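Local coordinates for protein putative cyclohexadienyl dehydrogenase and ADH prephenate dehydrogenase (Rhizobium meliloti, PDB 4WJI) that probably catalyses the oxidative decarboxylation of prephenate to 4-hydroxyphenylpyruvate in tyrosine biosynthesis, and binds NADP and tyrosine, at residues Ala58-Ser71 against Glu83-Val97. Residues are numbered along the deposited sequence; the frame is centred on the assembly and turned at random.
Sequences AAEAVEGADLVVVS and EIAAHLKPGAIVTDV. With MG (magnesium ion), chain D; NAP (NADP nicotinamide-adenine-dinucleotide phosphate), chain B.
Ala59 sets its CB over the centre of the His87 ring, a CH-pi contact 3.5 Å from CB to the ring centroid. Val62 turns its two methyls to different partners: CG1 meets Ile84 CG2 at 3.9 Å, and CG2 packs on His87 CB. Glu63 runs beside His87, its carboxylate nearly coplanar with the ring (16°). Its OE2 accepts a hydrogen bond from His87 ND1 through the anti lone pair, at 3.0 Å. A water joins Val62 O and Ala65 O to Lys89 N. Asp66 OD1 forms a salt bridge with Lys89 NZ at 2.6 Å, met from above the carboxylate plane; Asp66 OD2 is held by Thr6 N. The lysine chain, extended beyond CG, reaches past Gly64 and Ala65 to get there. With an alanine here instead of Lys89, Asp66 OD1 would probably be left without its charged partner. Strand 67-70 then pairs in parallel with strand 93-96, in a Rossmann-type beta-alpha-beta unit. Val68 N donates a hydrogen bond to Ile93 O at 2.9 Å, and Thr95 N donates one to Val68 O at 2.8 Å. Val68 CG2 packs on Leu88 CD2, while Val69 CG2 lies alongside Thr95 CG2. At the cofactor end, Ser71 and Val97 line the NADP pocket. His87 NE2 binds magnesium, whose other ligands here are five waters. The metal and Glu63 thus hold the ring's rotation together, and Glu63 probably makes NE2 a stronger electron-pair donor.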
ATOM      1  N   ALA A  58       6.486  31.901 -18.112  1.00 13.12           N
ATOM      2  CA  ALA A  58       7.683  31.434 -17.404  1.00 11.10           C
ATOM      3  C   ALA A  58       8.917  32.319 -17.709  1.00 11.66           C
ATOM      4  O   ALA A  58       9.734  32.569 -16.836  1.00 12.51           O
ATOM      5  CB  ALA A  58       7.960  29.980 -17.748  1.00 14.79           C
ATOM      6  N   ALA A  59       9.023  32.814 -18.944  1.00 14.37           N
ATOM      7  CA  ALA A  59      10.115  33.707 -19.293  1.00 13.13           C
ATOM      8  C   ALA A  59      10.092  34.949 -18.395  1.00 12.78           C
ATOM      9  O   ALA A  59      11.134  35.338 -17.846  1.00 17.08           O
ATOM     10  CB  ALA A  59      10.040  34.079 -20.754  1.00 15.50           C
ATOM     11  N   GLU A  60       8.924  35.577 -18.248  1.00 12.59           N
ATOM     12  CA  GLU A  60       8.816  36.725 -17.345  1.00 14.43           C
ATOM     13  C   GLU A  60       9.085  36.347 -15.887  1.00 11.73           C
ATOM     14  O   GLU A  60       9.727  37.098 -15.143  1.00 15.19           O
ATOM     15  CB  GLU A  60       7.405  37.313 -17.349  1.00 19.13           C
ATOM     16  CG  GLU A  60       6.956  38.116 -18.528  1.00 29.14           C
ATOM     17  CD  GLU A  60       5.624  38.826 -18.231  1.00 39.14           C
ATOM     18  OE1 GLU A  60       4.946  38.581 -17.153  1.00 28.65           O
ATOM     19  OE2 GLU A  60       5.240  39.635 -19.098  1.00 44.76           O
ATOM     20  N   ALA A  61       8.615  35.168 -15.491  1.00 11.07           N
ATOM     21  CA  ALA A  61       8.715  34.756 -14.085  1.00 12.19           C
ATOM     22  C   ALA A  61      10.141  34.678 -13.566  1.00 10.20           C
ATOM     23  O   ALA A  61      10.395  34.907 -12.358  1.00 11.48           O
ATOM     24  CB  ALA A  61       8.034  33.414 -13.870  1.00 12.55           C
ATOM     25  N   VAL A  62      11.041  34.262 -14.448  1.00  9.68           N
ATOM     26  CA  VAL A  62      12.416  34.060 -14.037  1.00  9.59           C
ATOM     27  C   VAL A  62      13.263  35.324 -14.053  1.00  9.89           C
ATOM     28  O   VAL A  62      14.396  35.292 -13.604  1.00 10.47           O
ATOM     29  CB  VAL A  62      13.131  32.938 -14.807  1.00  9.94           C
ATOM     30  CG1 VAL A  62      12.324  31.667 -14.720  1.00 11.33           C
ATOM     31  CG2 VAL A  62      13.358  33.304 -16.274  1.00 11.36           C
ATOM     32  N   GLU A  63      12.738  36.431 -14.557  1.00 11.16           N
ATOM     33  CA  GLU A  63      13.549  37.650 -14.673  1.00 11.10           C
ATOM     34  C   GLU A  63      14.016  38.116 -13.281  1.00 12.30           C
ATOM     35  O   GLU A  63      13.209  38.325 -12.392  1.00 15.28           O
ATOM     36  CB  GLU A  63      12.785  38.684 -15.484  1.00 15.24           C
ATOM     37  CG  GLU A  63      12.691  38.223 -16.954  1.00 20.67           C
ATOM     38  CD  GLU A  63      11.955  39.144 -17.915  1.00 30.36           C
ATOM     39  OE1 GLU A  63      11.388  40.193 -17.491  1.00 35.22           O
ATOM     40  OE2 GLU A  63      11.942  38.795 -19.124  1.00 31.87           O
ATOM     41  N   GLY A  64      15.326  38.113 -13.052  1.00 12.21           N
ATOM     42  CA  GLY A  64      15.879  38.487 -11.743  1.00 14.91           C
ATOM     43  C   GLY A  64      15.793  37.484 -10.628  1.00 14.66           C
ATOM     44  O   GLY A  64      16.137  37.772  -9.492  1.00 21.09           O
ATOM     45  N   ALA A  65      15.339  36.270 -10.930  1.00 10.67           N
ATOM     46  CA  ALA A  65      15.187  35.238  -9.902  1.00 10.33           C
ATOM     47  C   ALA A  65      16.517  34.582  -9.530  1.00 10.14           C
ATOM     48  O   ALA A  65      17.316  34.231 -10.394  1.00 11.92           O
ATOM     49  CB  ALA A  65      14.185  34.183 -10.335  1.00 10.31           C
ATOM     50  N   ASP A  66      16.739  34.436  -8.242  1.00  9.30           N
ATOM     51  CA  ASP A  66      17.946  33.813  -7.712  1.00  8.94           C
ATOM     52  C   ASP A  66      17.840  32.300  -7.726  1.00  8.84           C
ATOM     53  O   ASP A  66      18.850  31.608  -7.948  1.00 10.50           O
ATOM     54  CB  ASP A  66      18.189  34.289  -6.267  1.00 10.71           C
ATOM     55  CG  ASP A  66      18.299  35.791  -6.181  1.00 16.13           C
ATOM     56  OD1 ASP A  66      19.333  36.358  -6.665  1.00 19.59           O
ATOM     57  OD2 ASP A  66      17.286  36.414  -5.741  1.00 16.65           O
ATOM     58  N   LEU A  67      16.626  31.770  -7.484  1.00  8.32           N
ATOM     59  CA  LEU A  67      16.359  30.324  -7.514  1.00  7.90           C
ATOM     60  C   LEU A  67      15.091  30.130  -8.370  1.00  8.28           C
ATOM     61  O   LEU A  67      14.102  30.851  -8.194  1.00  9.44           O
ATOM     62  CB  LEU A  67      16.107  29.780  -6.110  1.00  9.04           C
ATOM     63  CG  LEU A  67      15.757  28.289  -6.058  1.00  9.43           C
ATOM     64  CD1 LEU A  67      16.906  27.445  -6.536  1.00 11.43           C
ATOM     65  CD2 LEU A  67      15.371  27.950  -4.636  1.00 12.34           C
ATOM     66  N   VAL A  68      15.164  29.184  -9.319  1.00  8.08           N
ATOM     67  CA  VAL A  68      14.045  28.801 -10.165  1.00  7.93           C
ATOM     68  C   VAL A  68      13.796  27.326  -9.937  1.00  7.67           C
ATOM     69  O   VAL A  68      14.720  26.502 -10.095  1.00  9.56           O
ATOM     70  CB  VAL A  68      14.384  29.019 -11.650  1.00  8.79           C
ATOM     71  CG1 VAL A  68      13.251  28.574 -12.543  1.00  9.85           C
ATOM     72  CG2 VAL A  68      14.726  30.479 -11.891  1.00  9.14           C
ATOM     73  N   VAL A  69      12.584  26.996  -9.458  1.00  7.04           N
ATOM     74  CA  VAL A  69      12.243  25.594  -9.167  1.00  7.51           C
ATOM     75  C   VAL A  69      11.205  25.163 -10.186  1.00  7.78           C
ATOM     76  O   VAL A  69      10.089  25.713 -10.230  1.00  8.51           O
ATOM     77  CB  VAL A  69      11.635  25.465  -7.743  1.00  8.48           C
ATOM     78  CG1 VAL A  69      11.354  24.002  -7.410  1.00 10.44           C
ATOM     79  CG2 VAL A  69      12.523  26.075  -6.700  1.00  9.40           C
ATOM     80  N   VAL A  70      11.561  24.144 -10.962  1.00  8.31           N
ATOM     81  CA  VAL A  70      10.691  23.611 -12.007  1.00  7.37           C
ATOM     82  C   VAL A  70       9.996  22.340 -11.458  1.00  9.62           C
ATOM     83  O   VAL A  70      10.678  21.375 -11.126  1.00  9.11           O
ATOM     84  CB  VAL A  70      11.484  23.304 -13.283  1.00  8.84           C
ATOM     85  CG1 VAL A  70      10.564  22.729 -14.352  1.00 11.15           C
ATOM     86  CG2 VAL A  70      12.190  24.556 -13.787  1.00  9.99           C
ATOM     87  N   SER A  71       8.667  22.381 -11.360  1.00  7.69           N
ATOM     88  CA  SER A  71       7.826  21.303 -10.779  1.00  8.19           C
ATOM     89  C   SER A  71       6.686  20.955 -11.732  1.00  9.12           C
ATOM     90  O   SER A  71       5.530  21.199 -11.457  1.00  9.99           O
ATOM     91  CB  SER A  71       7.250  21.695  -9.382  1.00  9.51           C
ATOM     92  OG  SER A  71       8.296  22.165  -8.498  1.00 10.54           O
ATOM     93  N   GLU A  83      12.121  27.845 -22.853  1.00 11.87           N
ATOM     94  CA  GLU A  83      11.385  29.124 -22.729  1.00 12.81           C
ATOM     95  C   GLU A  83      12.109  30.077 -21.792  1.00 12.82           C
ATOM     96  O   GLU A  83      12.136  31.289 -22.000  1.00 14.93           O
ATOM     97  CB  GLU A  83       9.964  28.874 -22.194  1.00 16.44           C
ATOM     98  CG  GLU A  83       9.060  30.107 -22.136  1.00 20.89           C
ATOM     99  CD  GLU A  83       8.739  30.709 -23.527  1.00 42.45           C
ATOM    100  OE1 GLU A  83       9.096  30.107 -24.578  1.00 50.95           O
ATOM    101  OE2 GLU A  83       8.115  31.806 -23.587  1.00 50.79           O
ATOM    102  N   ILE A  84      12.740  29.555 -20.748  1.00 10.10           N
ATOM    103  CA  ILE A  84      13.341  30.464 -19.734  1.00 10.27           C
ATOM    104  C   ILE A  84      14.803  30.848 -20.000  1.00 11.16           C
ATOM    105  O   ILE A  84      15.314  31.792 -19.441  1.00 11.17           O
ATOM    106  CB  ILE A  84      13.224  29.859 -18.302  1.00 10.96           C
ATOM    107  CG1 ILE A  84      14.095  28.579 -18.099  1.00 11.82           C
ATOM    108  CG2 ILE A  84      11.774  29.634 -17.946  1.00 12.46           C
ATOM    109  CD1 ILE A  84      14.081  28.009 -16.692  1.00 14.38           C
ATOM    110  N   ALA A  85      15.478  30.103 -20.883  1.00 11.07           N
ATOM    111  CA  ALA A  85      16.927  30.182 -20.979  1.00 12.42           C
ATOM    112  C   ALA A  85      17.460  31.607 -21.133  1.00 11.93           C
ATOM    113  O   ALA A  85      18.417  31.987 -20.455  1.00 13.33           O
ATOM    114  CB  ALA A  85      17.411  29.329 -22.145  1.00 15.77           C
ATOM    115  N   ALA A  86      16.863  32.346 -22.069  1.00 11.51           N
ATOM    116  CA  ALA A  86      17.333  33.683 -22.425  1.00 14.11           C
ATOM    117  C   ALA A  86      17.045  34.759 -21.375  1.00 13.67           C
ATOM    118  O   ALA A  86      17.556  35.876 -21.477  1.00 17.09           O
ATOM    119  CB  ALA A  86      16.744  34.116 -23.762  1.00 19.55           C
ATOM    120  N   HIS A  87      16.219  34.406 -20.403  1.00 11.39           N
ATOM    121  CA  HIS A  87      15.706  35.322 -19.414  1.00 11.10           C
ATOM    122  C   HIS A  87      16.273  35.145 -18.024  1.00  9.88           C
ATOM    123  O   HIS A  87      16.027  35.975 -17.132  1.00 11.46           O
ATOM    124  CB  HIS A  87      14.206  35.132 -19.349  1.00 12.17           C
ATOM    125  CG  HIS A  87      13.528  35.440 -20.637  1.00 14.65           C
ATOM    126  ND1 HIS A  87      12.979  36.671 -20.898  1.00 24.16           N
ATOM    127  CD2 HIS A  87      13.344  34.693 -21.752  1.00 17.48           C
ATOM    128  CE1 HIS A  87      12.477  36.673 -22.122  1.00 25.87           C
ATOM    129  NE2 HIS A  87      12.689  35.485 -22.664  1.00 22.46           N
ATOM    130  N   LEU A  88      17.086  34.126 -17.846  1.00  9.30           N
ATOM    131  CA  LEU A  88      17.747  33.888 -16.568  1.00  9.57           C
ATOM    132  C   LEU A  88      18.885  34.870 -16.318  1.00  9.95           C
ATOM    133  O   LEU A  88      19.675  35.137 -17.227  1.00 13.22           O
ATOM    134  CB  LEU A  88      18.302  32.473 -16.548  1.00  9.41           C
ATOM    135  CG  LEU A  88      17.283  31.337 -16.577  1.00  9.25           C
ATOM    136  CD1 LEU A  88      17.908  30.009 -17.011  1.00 12.12           C
ATOM    137  CD2 LEU A  88      16.590  31.190 -15.223  1.00 11.27           C
ATOM    138  N   LYS A  89      19.011  35.351 -15.087  1.00 11.50           N
ATOM    139  CA  LYS A  89      20.129  36.253 -14.816  1.00 13.35           C
ATOM    140  C   LYS A  89      21.407  35.437 -14.556  1.00 11.70           C
ATOM    141  O   LYS A  89      21.341  34.281 -14.168  1.00 13.38           O
ATOM    142  CB  LYS A  89      19.873  37.187 -13.649  1.00 17.07           C
ATOM    143  CG  LYS A  89      19.825  36.522 -12.323  1.00 14.95           C
ATOM    144  CD  LYS A  89      19.884  37.535 -11.192  1.00 16.71           C
ATOM    145  CE  LYS A  89      19.742  36.875  -9.848  1.00 18.50           C
ATOM    146  NZ  LYS A  89      19.671  37.870  -8.720  1.00 26.40           N
ATOM    147  N   PRO A  90      22.580  36.059 -14.782  1.00 15.17           N
ATOM    148  CA  PRO A  90      23.818  35.396 -14.419  1.00 15.39           C
ATOM    149  C   PRO A  90      23.823  34.952 -12.979  1.00 12.94           C
ATOM    150  O   PRO A  90      23.422  35.734 -12.088  1.00 14.79           O
ATOM    151  CB  PRO A  90      24.896  36.462 -14.689  1.00 21.34           C
ATOM    152  CG  PRO A  90      24.270  37.419 -15.624  1.00 23.55           C
ATOM    153  CD  PRO A  90      22.801  37.416 -15.307  1.00 17.25           C
ATOM    154  N   GLY A  91      24.264  33.704 -12.754  1.00 13.62           N
ATOM    155  CA  GLY A  91      24.379  33.154 -11.394  1.00 14.05           C
ATOM    156  C   GLY A  91      23.066  32.614 -10.812  1.00 12.73           C
ATOM    157  O   GLY A  91      23.049  32.163  -9.675  1.00 13.49           O
ATOM    158  N   ALA A  92      21.963  32.691 -11.584  1.00 10.23           N
ATOM    159  CA  ALA A  92      20.715  32.037 -11.147  1.00  9.76           C
ATOM    160  C   ALA A  92      20.974  30.546 -10.922  1.00 10.84           C
ATOM    161  O   ALA A  92      21.767  29.921 -11.649  1.00 12.11           O
ATOM    162  CB  ALA A  92      19.600  32.246 -12.192  1.00 11.65           C
ATOM    163  N   ILE A  93      20.270  29.982  -9.945  1.00 10.80           N
ATOM    164  CA  ILE A  93      20.272  28.534  -9.730  1.00 10.58           C
ATOM    165  C   ILE A  93      18.941  27.997 -10.256  1.00 10.00           C
ATOM    166  O   ILE A  93      17.872  28.470  -9.879  1.00 10.09           O
ATOM    167  CB  ILE A  93      20.431  28.155  -8.251  1.00 11.38           C
ATOM    168  CG1 ILE A  93      21.737  28.698  -7.678  1.00 13.89           C
ATOM    169  CG2 ILE A  93      20.388  26.634  -8.102  1.00 15.10           C
ATOM    170  CD1 ILE A  93      21.867  28.586  -6.182  1.00 17.14           C
ATOM    171  N   VAL A  94      19.034  27.024 -11.169  1.00  9.31           N
ATOM    172  CA  VAL A  94      17.878  26.344 -11.707  1.00  8.63           C
ATOM    173  C   VAL A  94      17.852  24.936 -11.169  1.00  7.93           C
ATOM    174  O   VAL A  94      18.850  24.213 -11.257  1.00  9.75           O
ATOM    175  CB  VAL A  94      17.878  26.297 -13.255  1.00 10.19           C
ATOM    176  CG1 VAL A  94      16.678  25.519 -13.772  1.00 13.04           C
ATOM    177  CG2 VAL A  94      17.827  27.677 -13.811  1.00 13.97           C
ATOM    178  N   THR A  95      16.716  24.548 -10.569  1.00  8.50           N
ATOM    179  CA  THR A  95      16.555  23.199 -10.026  1.00  8.63           C
ATOM    180  C   THR A  95      15.190  22.663 -10.455  1.00  8.56           C
ATOM    181  O   THR A  95      14.358  23.353 -11.023  1.00 10.37           O
ATOM    182  CB  THR A  95      16.720  23.170  -8.471  1.00 11.17           C
ATOM    183  OG1 THR A  95      16.812  21.819  -8.021  1.00 12.80           O
ATOM    184  CG2 THR A  95      15.574  23.854  -7.777  1.00 10.36           C
ATOM    185  N   ASP A  96      15.018  21.397 -10.251  1.00 11.56           N
ATOM    186  CA  ASP A  96      13.781  20.749 -10.537  1.00 11.32           C
ATOM    187  C   ASP A  96      13.484  19.752  -9.453  1.00 14.20           C
ATOM    188  O   ASP A  96      14.221  19.563  -8.442  1.00 15.26           O
ATOM    189  CB  ASP A  96      13.852  20.055 -11.902  1.00 12.78           C
ATOM    190  CG  ASP A  96      14.509  18.685 -11.807  1.00 18.78           C
ATOM    191  OD1 ASP A  96      15.641  18.655 -11.296  1.00 16.59           O
ATOM    192  OD2 ASP A  96      13.902  17.617 -12.209  1.00 16.67           O
ATOM    193  N   VAL A  97      12.342  19.155  -9.572  1.00  9.46           N
ATOM    194  CA  VAL A  97      11.904  18.153  -8.588  1.00  8.99           C
ATOM    195  C   VAL A  97      11.465  16.826  -9.246  1.00  9.01           C
ATOM    196  O   VAL A  97      10.802  16.015  -8.620  1.00 10.40           O
ATOM    197  CB  VAL A  97      10.747  18.721  -7.762  1.00  9.20           C
ATOM    198  CG1 VAL A  97      11.210  19.899  -6.923  1.00 10.99           C
ATOM    199  CG2 VAL A  97       9.553  19.106  -8.628  1.00  9.49           C
TER
HETATM  200 MG    MG D 303      11.739  34.855 -24.831  1.00 44.90          MG
HETATM  201  PA  NAP B 301       0.744  18.237 -10.407  1.00  9.98           P
HETATM  202  O1A NAP B 301       0.172  18.425  -9.054  1.00  9.70           O
HETATM  203  O2A NAP B 301      -0.030  17.577 -11.497  1.00 12.08           O
HETATM  204  O5B NAP B 301       1.177  19.683 -10.956  1.00  9.88           O
HETATM  205  C5B NAP B 301       1.571  19.842 -12.313  1.00  9.47           C
HETATM  206  C4B NAP B 301       2.071  21.255 -12.606  1.00 10.10           C
HETATM  207  O4B NAP B 301       2.717  21.240 -13.874  1.00 11.69           O
HETATM  208  C3B NAP B 301       0.944  22.262 -12.749  1.00 10.64           C
HETATM  209  O3B NAP B 301       1.397  23.575 -12.460  1.00 11.07           O
HETATM  210  C2B NAP B 301       0.635  22.218 -14.222  1.00 11.19           C
HETATM  211  O2B NAP B 301       0.113  23.430 -14.691  1.00 11.88           O
HETATM  212  C1B NAP B 301       2.007  22.033 -14.809  1.00 11.48           C
HETATM  213  N9A NAP B 301       2.096  21.414 -16.160  1.00 12.61           N
HETATM  214  C8A NAP B 301       1.551  20.281 -16.575  1.00 13.22           C
HETATM  215  N7A NAP B 301       1.858  19.962 -17.805  1.00 14.13           N
HETATM  216  C5A NAP B 301       2.663  20.975 -18.231  1.00 13.46           C
HETATM  217  C6A NAP B 301       3.313  21.232 -19.454  1.00 15.24           C
HETATM  218  N6A NAP B 301       3.199  20.386 -20.496  1.00 18.05           N
HETATM  219  N1A NAP B 301       4.056  22.317 -19.526  1.00 15.56           N
HETATM  220  C2A NAP B 301       4.156  23.120 -18.480  1.00 14.85           C
HETATM  221  N3A NAP B 301       3.578  22.974 -17.303  1.00 12.45           N
HETATM  222  C4A NAP B 301       2.827  21.884 -17.212  1.00 11.91           C
HETATM  223  O3  NAP B 301       2.176  17.525 -10.320  1.00  9.65           O
HETATM  224  PN  NAP B 301       3.227  17.302  -9.137  1.00  9.02           P
HETATM  225  O1N NAP B 301       2.758  16.138  -8.421  1.00 10.72           O
HETATM  226  O2N NAP B 301       3.483  18.550  -8.420  1.00  8.45           O
HETATM  227  O5D NAP B 301       4.533  16.829  -9.958  1.00  9.10           O
HETATM  228  C5D NAP B 301       5.455  17.742 -10.500  1.00  9.13           C
HETATM  229  C4D NAP B 301       6.809  17.050 -10.629  1.00  9.38           C
HETATM  230  O4D NAP B 301       7.170  16.541  -9.362  1.00  9.63           O
HETATM  231  C3D NAP B 301       6.800  15.869 -11.552  1.00  9.77           C
HETATM  232  O3D NAP B 301       7.990  15.853 -12.322  1.00 11.12           O
HETATM  233  C2D NAP B 301       6.736  14.667 -10.640  1.00 10.00           C
HETATM  234  O2D NAP B 301       7.348  13.561 -11.251  1.00 11.47           O
HETATM  235  C1D NAP B 301       7.567  15.195  -9.471  1.00  9.37           C
HETATM  236  N1N NAP B 301       7.250  14.622  -8.153  1.00  8.39           N
HETATM  237  C2N NAP B 301       5.999  14.273  -7.841  1.00  7.59           C
HETATM  238  C3N NAP B 301       5.699  13.734  -6.613  1.00  7.74           C
HETATM  239  C7N NAP B 301       4.313  13.291  -6.206  1.00  8.91           C
HETATM  240  O7N NAP B 301       4.194  12.538  -5.278  1.00 10.31           O
HETATM  241  N7N NAP B 301       3.294  13.760  -6.892  1.00  7.99           N
HETATM  242  C4N NAP B 301       6.720  13.578  -5.712  1.00  7.92           C
HETATM  243  C5N NAP B 301       7.987  13.971  -6.056  1.00  7.21           C
HETATM  244  C6N NAP B 301       8.256  14.470  -7.302  1.00  7.93           C
HETATM  245  P2B NAP B 301      -1.444  23.592 -15.063  1.00 12.72           P
HETATM  246  O1X NAP B 301      -2.217  22.981 -13.943  1.00 13.72           O
HETATM  247  O2X NAP B 301      -1.618  25.080 -15.162  1.00 15.17           O
HETATM  248  O3X NAP B 301      -1.729  22.867 -16.365  1.00 15.47           O
HETATM  249  O   HOH W   1       7.194  32.407 -21.421  1.00 28.88           O
HETATM  250  O   HOH W   2      16.981  34.262 -13.196  1.00 14.15           O
HETATM  251  O   HOH W   3      17.043  37.934 -15.390  1.00 16.88           O
HETATM  252  O   HOH W   4      21.441  32.576  -7.396  1.00 20.60           O
HETATM  253  O   HOH W   5      11.391  32.638 -24.158  1.00 27.92           O
HETATM  254  O   HOH W   6       9.678  35.186 -24.138  1.00 42.78           O
HETATM  255  O   HOH W   7      12.426  36.570 -25.389  1.00 48.57           O
HETATM  256  O   HOH W   8      13.675  33.549 -25.513  1.00 39.69           O
HETATM  257  O   HOH W   9      11.125  34.094 -26.569  1.00 48.51           O